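PDB 5VP3: mnemiopsin 1, which probably emits light when calcium binds to its EF-hands, as a calcium-regulated photoprotein of a ctenophore. Local coordinates for residues Phe86-Asp91 against Glu103-Phe108. Sequence-based numbering, arbitrary orientation.
Sequences FHKGVD and EANRVF
Lys88 reaches from the end of helix 71-87 to Asn105 on helix 101-117, its NZ donating a hydrogen bond of 2.7 Å to Asn105 OD1. The C=O...N angle is 153°, and the ammonium lies tilted 26° from the carbonyl plane. Bends at chi2 and chi3 bring the end of the lysine chain up to the helix. Two further acceptors grip NZ: a water 2.8 Å from Lys88 NZ, which in turn donates to Asn105 O, and the backbone O of Trp190. The buried charge thus has three oxygen partners, while Asn105 ND2 is tied back to Trp101 O in its own helix. Were Lys88 cut back to an alanine, Asn105 OD1 and Trp190 O would probably lose the donor they share, and the Phe108 ring the methylene over one face. A second water bridges the backbones, donating to His87 O and Ala104 O; His87 O also accepts from Ser10 OG of helix 9-16.

Van der Waals packing surrounds these bonds. Lys88 CD lies over one face of the Phe108 ring, 4.1 Å from Phe108 CD2. His87 CB is 3.9 Å from Phe108 CE1. His87 O approaches the ring obliquely, 3.4 Å from Phe108 CD1. With CG anti to the backbone N (chi1 173°), Phe108 extends to the end of helix 71-87, where Phe84 meets its ring at a steep angle. Lys88 O sets a carbonyl against a methyl, 3.2 Å from Ala104 CB. Gly89, at positive phi, closes helix 71-87 in a Schellman motif, and the carbonyls of His87 and Lys88, with the lysine side chain, face helix 101-117. The two helices form an EF-hand-like helix-loop-helix, whose strand 96-97 pairs antiparallel with strand 50-51 of the first, cadmium-binding EF-hand.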
loop_
_atom_site.group_PDB
_atom_site.type_symbol
_atom_site.label_atom_id
_atom_site.label_comp_id
_atom_site.label_asym_id
_atom_site.label_seq_id
_atom_site.Cartn_x
_atom_site.Cartn_y
_atom_site.Cartn_z
ATOM N N PHE A 86 -6.752 5.688 -3.691
ATOM C CA PHE A 86 -8.154 6.099 -3.723
ATOM C C PHE A 86 -8.973 5.322 -2.703
ATOM O O PHE A 86 -9.818 5.886 -1.996
ATOM C CB PHE A 86 -8.712 5.882 -5.134
ATOM C CG PHE A 86 -10.098 6.402 -5.341
ATOM C CD1 PHE A 86 -10.464 7.667 -4.905
ATOM C CD2 PHE A 86 -11.028 5.636 -6.045
ATOM C CE1 PHE A 86 -11.748 8.146 -5.131
ATOM C CE2 PHE A 86 -12.297 6.103 -6.285
ATOM C CZ PHE A 86 -12.668 7.357 -5.815
ATOM N N HIS A 87 -8.766 4.017 -2.629
ATOM C CA HIS A 87 -9.530 3.242 -1.665
ATOM C C HIS A 87 -9.024 3.429 -0.237
ATOM O O HIS A 87 -9.764 3.125 0.716
ATOM C CB HIS A 87 -9.512 1.777 -2.080
ATOM C CG HIS A 87 -10.481 1.465 -3.170
ATOM N ND1 HIS A 87 -11.593 0.677 -2.968
ATOM C CD2 HIS A 87 -10.526 1.862 -4.466
ATOM C CE1 HIS A 87 -12.277 0.594 -4.100
ATOM N NE2 HIS A 87 -11.644 1.294 -5.024
ATOM N N LYS A 88 -7.792 3.943 -0.073
ATOM C CA LYS A 88 -7.289 4.405 1.221
ATOM C C LYS A 88 -7.776 5.793 1.577
ATOM O O LYS A 88 -7.346 6.312 2.596
ATOM C CB LYS A 88 -5.754 4.457 1.242
ATOM C CG LYS A 88 -5.019 3.098 1.335
ATOM C CD LYS A 88 -4.771 2.676 2.743
ATOM C CE LYS A 88 -3.428 1.968 2.878
ATOM N NZ LYS A 88 -3.445 1.036 4.018
ATOM N N GLY A 89 -8.620 6.415 0.760
ATOM C CA GLY A 89 -9.221 7.697 1.096
ATOM C C GLY A 89 -8.621 8.906 0.416
ATOM O O GLY A 89 -9.113 10.015 0.640
ATOM N N VAL A 90 -7.588 8.739 -0.409
ATOM C CA VAL A 90 -6.983 9.880 -1.090
ATOM C C VAL A 90 -7.842 10.235 -2.285
ATOM O O VAL A 90 -7.693 9.666 -3.374
ATOM C CB VAL A 90 -5.534 9.601 -1.512
ATOM C CG1 VAL A 90 -4.876 10.863 -2.065
ATOM C CG2 VAL A 90 -4.751 9.111 -0.317
ATOM N N ASP A 91 -8.776 11.143 -2.077
ATOM C CA ASP A 91 -9.560 11.674 -3.183
ATOM C C ASP A 91 -8.651 12.342 -4.213
ATOM O O ASP A 91 -7.768 13.122 -3.838
ATOM C CB ASP A 91 -10.567 12.682 -2.658
ATOM C CG ASP A 91 -11.626 12.972 -3.661
ATOM O OD1 ASP A 91 -12.494 12.089 -3.816
ATOM O OD2 ASP A 91 -11.541 14.037 -4.322
ATOM N N GLU A 103 -8.352 6.706 10.423
ATOM C CA GLU A 103 -9.670 6.167 10.142
ATOM C C GLU A 103 -9.748 5.645 8.715
ATOM O O GLU A 103 -10.321 4.573 8.469
ATOM C CB GLU A 103 -10.727 7.252 10.350
ATOM C CG GLU A 103 -12.125 6.716 10.113
ATOM C CD GLU A 103 -13.233 7.725 10.387
ATOM O OE1 GLU A 103 -12.942 8.891 10.751
ATOM O OE2 GLU A 103 -14.398 7.330 10.197
ATOM N N ALA A 104 -9.186 6.397 7.762
ATOM C CA ALA A 104 -9.179 5.945 6.369
ATOM C C ALA A 104 -8.492 4.590 6.253
ATOM O O ALA A 104 -8.979 3.695 5.552
ATOM C CB ALA A 104 -8.479 6.980 5.485
ATOM N N ASN A 105 -7.393 4.392 7.002
ATOM C CA ASN A 105 -6.695 3.113 6.967
ATOM C C ASN A 105 -7.518 1.998 7.560
ATOM O O ASN A 105 -7.503 0.882 7.043
ATOM C CB ASN A 105 -5.371 3.220 7.688
ATOM C CG ASN A 105 -4.279 3.646 6.762
ATOM O OD1 ASN A 105 -3.662 2.822 6.087
ATOM N ND2 ASN A 105 -4.034 4.936 6.704
ATOM N N ARG A 106 -8.250 2.266 8.632
ATOM C CA ARG A 106 -8.985 1.192 9.276
ATOM C C ARG A 106 -10.249 0.832 8.496
ATOM O O ARG A 106 -10.641 -0.324 8.494
ATOM C CB ARG A 106 -9.310 1.579 10.725
ATOM C CG ARG A 106 -8.076 1.569 11.636
ATOM C CD ARG A 106 -7.630 0.157 11.979
ATOM N NE ARG A 106 -6.598 -0.360 11.083
ATOM C CZ ARG A 106 -6.353 -1.662 10.885
ATOM N NH1 ARG A 106 -5.384 -2.027 10.063
ATOM N NH2 ARG A 106 -7.075 -2.606 11.486
ATOM N N VAL A 107 -10.892 1.777 7.810
ATOM C CA VAL A 107 -12.055 1.364 7.039
ATOM C C VAL A 107 -11.614 0.623 5.794
ATOM O O VAL A 107 -12.330 -0.256 5.299
ATOM C CB VAL A 107 -12.957 2.557 6.692
ATOM C CG1 VAL A 107 -12.211 3.587 5.833
ATOM C CG2 VAL A 107 -14.271 2.076 5.999
ATOM N N PHE A 108 -10.449 0.976 5.245
ATOM C CA PHE A 108 -9.912 0.204 4.133
ATOM C C PHE A 108 -9.664 -1.248 4.547
ATOM O O PHE A 108 -9.968 -2.182 3.787
ATOM C CB PHE A 108 -8.623 0.849 3.620
ATOM C CG PHE A 108 -7.925 0.029 2.577
ATOM C CD1 PHE A 108 -8.353 0.059 1.265
ATOM C CD2 PHE A 108 -6.882 -0.810 2.915
ATOM C CE1 PHE A 108 -7.753 -0.709 0.307
ATOM C CE2 PHE A 108 -6.248 -1.580 1.939
ATOM C CZ PHE A 108 -6.687 -1.514 0.643
HETATM O O HOH W 1 -10.414 4.655 3.221
HETATM O O HOH W 2 -5.007 -0.047 6.026
#